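Local coordinates for uncharacterized protein (Bacteroides ovatus, PDB 4IRT) that is of unknown function but is a putative neuraminidase with a BNR repeat-like domain, at residues E239-L244 against K288-R293. Sequence-based numbering, arbitrary orientation.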
loop_
_atom_site.group_PDB
_atom_site.type_symbol
_atom_site.label_atom_id
_atom_site.label_comp_id
_atom_site.label_asym_id
_atom_site.label_seq_id
_atom_site.Cartn_x
_atom_site.Cartn_y
_atom_site.Cartn_z
ATOM N N GLU A 239 -5.136 -19.335 6.991
ATOM C CA GLU A 239 -3.893 -19.485 7.691
ATOM C C GLU A 239 -3.710 -18.267 8.596
ATOM O O GLU A 239 -3.702 -17.139 8.115
ATOM C CB GLU A 239 -2.695 -19.614 6.737
ATOM C CG GLU A 239 -1.388 -19.793 7.517
ATOM C CD GLU A 239 -0.141 -19.984 6.686
ATOM O OE1 GLU A 239 -0.189 -19.960 5.422
ATOM O OE2 GLU A 239 0.920 -20.165 7.349
ATOM N N TYR A 240 -3.516 -18.498 9.895
ATOM C CA TYR A 240 -3.245 -17.418 10.833
ATOM C C TYR A 240 -1.749 -17.184 10.974
ATOM O O TYR A 240 -1.034 -17.960 11.613
ATOM C CB TYR A 240 -3.954 -17.686 12.171
ATOM C CG TYR A 240 -5.453 -17.512 11.953
ATOM C CD1 TYR A 240 -6.220 -18.540 11.377
ATOM C CD2 TYR A 240 -6.069 -16.294 12.194
ATOM C CE1 TYR A 240 -7.572 -18.360 11.088
ATOM C CE2 TYR A 240 -7.430 -16.113 11.937
ATOM C CZ TYR A 240 -8.171 -17.147 11.377
ATOM O OH TYR A 240 -9.498 -16.931 11.088
ATOM N N ALA A 241 -1.296 -16.074 10.418
ATOM C CA ALA A 241 0.079 -15.628 10.617
ATOM C C ALA A 241 0.310 -15.151 12.054
ATOM O O ALA A 241 1.383 -15.383 12.627
ATOM C CB ALA A 241 0.444 -14.542 9.632
ATOM N N CYS A 242 -0.695 -14.507 12.633
ATOM C CA CYS A 242 -0.610 -14.047 14.019
ATOM C C CYS A 242 -2.008 -13.928 14.563
ATOM O O CYS A 242 -2.837 -13.154 14.023
ATOM C CB CYS A 242 0.158 -12.727 14.136
ATOM S SG CYS A 242 0.554 -12.239 15.855
ATOM N N ARG A 243 -2.281 -14.697 15.621
ATOM C CA ARG A 243 -3.567 -14.605 16.297
ATOM C C ARG A 243 -3.577 -13.452 17.275
ATOM O O ARG A 243 -2.772 -13.395 18.197
ATOM C CB ARG A 243 -3.925 -15.892 17.021
ATOM C CG ARG A 243 -4.254 -17.005 16.060
ATOM C CD ARG A 243 -5.440 -17.813 16.511
ATOM N NE ARG A 243 -5.488 -19.035 15.736
ATOM C CZ ARG A 243 -6.495 -19.376 14.960
ATOM N NH1 ARG A 243 -7.563 -18.604 14.883
ATOM N NH2 ARG A 243 -6.431 -20.511 14.287
ATOM N N LEU A 244 -4.515 -12.523 17.069
ATOM C CA LEU A 244 -4.607 -11.318 17.871
ATOM C C LEU A 244 -6.056 -11.005 18.119
ATOM O O LEU A 244 -6.858 -11.020 17.177
ATOM C CB LEU A 244 -3.968 -10.135 17.112
ATOM C CG LEU A 244 -2.454 -10.213 16.972
ATOM C CD1 LEU A 244 -1.970 -9.234 15.913
ATOM C CD2 LEU A 244 -1.776 -9.960 18.313
ATOM N N LYS A 288 9.132 -21.996 7.458
ATOM C CA LYS A 288 8.704 -23.046 8.379
ATOM C C LYS A 288 7.853 -22.559 9.532
ATOM O O LYS A 288 7.062 -23.320 10.056
ATOM C CB LYS A 288 9.943 -23.746 8.960
ATOM C CG LYS A 288 10.912 -24.338 7.940
ATOM C CD LYS A 288 10.249 -25.304 6.962
ATOM C CE LYS A 288 9.778 -26.595 7.625
ATOM N NZ LYS A 288 10.872 -27.608 7.703
HETATM N N MSE A 289 8.076 -21.319 9.969
HETATM C CA MSE A 289 7.384 -20.776 11.134
HETATM C C MSE A 289 7.152 -19.287 10.982
HETATM O O MSE A 289 7.976 -18.554 10.381
HETATM C CB MSE A 289 8.204 -20.941 12.424
HETATM C CG MSE A 289 8.438 -22.380 12.901
HETATM SE SE MSE A 289 6.879 -23.102 13.874
HETATM C CE MSE A 289 7.077 -22.147 15.589
ATOM N N TRP A 290 6.055 -18.828 11.582
ATOM C CA TRP A 290 5.768 -17.396 11.735
ATOM C C TRP A 290 6.452 -16.837 12.994
ATOM O O TRP A 290 6.608 -17.525 14.007
ATOM C CB TRP A 290 4.265 -17.129 11.811
ATOM C CG TRP A 290 3.541 -17.315 10.516
ATOM C CD1 TRP A 290 2.804 -18.414 10.131
ATOM C CD2 TRP A 290 3.468 -16.391 9.435
ATOM N NE1 TRP A 290 2.281 -18.218 8.900
ATOM C CE2 TRP A 290 2.672 -16.983 8.440
ATOM C CE3 TRP A 290 3.990 -15.116 9.215
ATOM C CZ2 TRP A 290 2.403 -16.354 7.242
ATOM C CZ3 TRP A 290 3.705 -14.498 8.049
ATOM C CH2 TRP A 290 2.917 -15.099 7.076
ATOM N N HIS A 291 6.906 -15.593 12.888
ATOM C CA HIS A 291 7.588 -14.880 13.958
ATOM C C HIS A 291 7.014 -13.482 14.046
ATOM O O HIS A 291 6.406 -13.006 13.103
ATOM C CB HIS A 291 9.094 -14.745 13.647
ATOM C CG HIS A 291 9.771 -16.040 13.330
ATOM N ND1 HIS A 291 10.245 -16.888 14.309
ATOM C CD2 HIS A 291 10.081 -16.624 12.149
ATOM C CE1 HIS A 291 10.801 -17.952 13.744
ATOM N NE2 HIS A 291 10.718 -17.812 12.432
ATOM N N GLN A 292 7.220 -12.840 15.192
ATOM C CA GLN A 292 6.835 -11.469 15.398
ATOM C C GLN A 292 7.947 -10.744 16.141
ATOM O O GLN A 292 8.665 -11.362 16.935
ATOM C CB GLN A 292 5.553 -11.382 16.243
ATOM C CG GLN A 292 5.692 -12.021 17.635
ATOM C CD GLN A 292 4.473 -11.814 18.538
ATOM O OE1 GLN A 292 3.951 -10.711 18.660
ATOM N NE2 GLN A 292 4.074 -12.874 19.238
ATOM N N ARG A 293 8.113 -9.456 15.856
ATOM C CA ARG A 293 8.962 -8.613 16.681
ATOM C C ARG A 293 8.338 -7.238 16.836
ATOM O O ARG A 293 7.629 -6.737 15.932
ATOM C CB ARG A 293 10.377 -8.504 16.094
ATOM C CG ARG A 293 11.154 -9.821 15.995
ATOM C CD ARG A 293 11.755 -10.264 17.316
ATOM N NE ARG A 293 12.654 -11.402 17.124
ATOM C CZ ARG A 293 12.223 -12.656 17.051
ATOM N NH1 ARG A 293 10.924 -12.897 17.163
ATOM N NH2 ARG A 293 13.078 -13.658 16.884
#
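The indole of Trp-290 carries this contact, with the methyl of Ala-241 on one face and the carboxylate of Glu-239 at the edge. Ala-241 CB sits 3.3 Å from the centroid of the Trp-290 six-membered ring and only 3° off the ring normal, which identifies a CH-pi contact centred over the benzo ring. At the other end of the side chain, Ala-241 O lies 3.5 Å from Trp-290 CB. At the edge, Trp-290 NE1 donates to Glu-239 OE2 across 2.8 Å. With an N-H...O angle of 170° the bond is nearly straight, and the oxygen stays close to the indole plane. The carboxylate itself is turned steeply, its plane 74° from that of the ring, and NE1 approaches OE2 from above the carboxylate plane. Glu-239 reaches this edge as an extended chain, CG anti to the backbone N.

Outside the two segments, Tyr-211 meets the indole edge-to-face, and Thr-224 OG1 also hydrogen-bonds Glu-239 OE2, so one carboxylate oxygen serves two polar partners. Strands 239-242 and 290-294 are edge strands of two successive four-stranded antiparallel sheets, and Trp-290 bridges them, consistent with adjacent blades of a beta-propeller. Ala-241 stands where the chain turns a corner, forming with Cys-242 a classic beta bulge opposite Ile-209.

A leucine here, having no N-H and no aromatic face, would probably leave OE2 with Thr-224 but no second donor and the Ala-241 methyl against a poorer-fitting surface. Since Glu-239 is buried, the two hydrogen bonds to OE2 probably offset part of the cost of enclosing its charge. One straight polar bond and one apolar face contact, together with Tyr-211, Val-283 and Pro-264, probably restrict how the indole can tilt and turn.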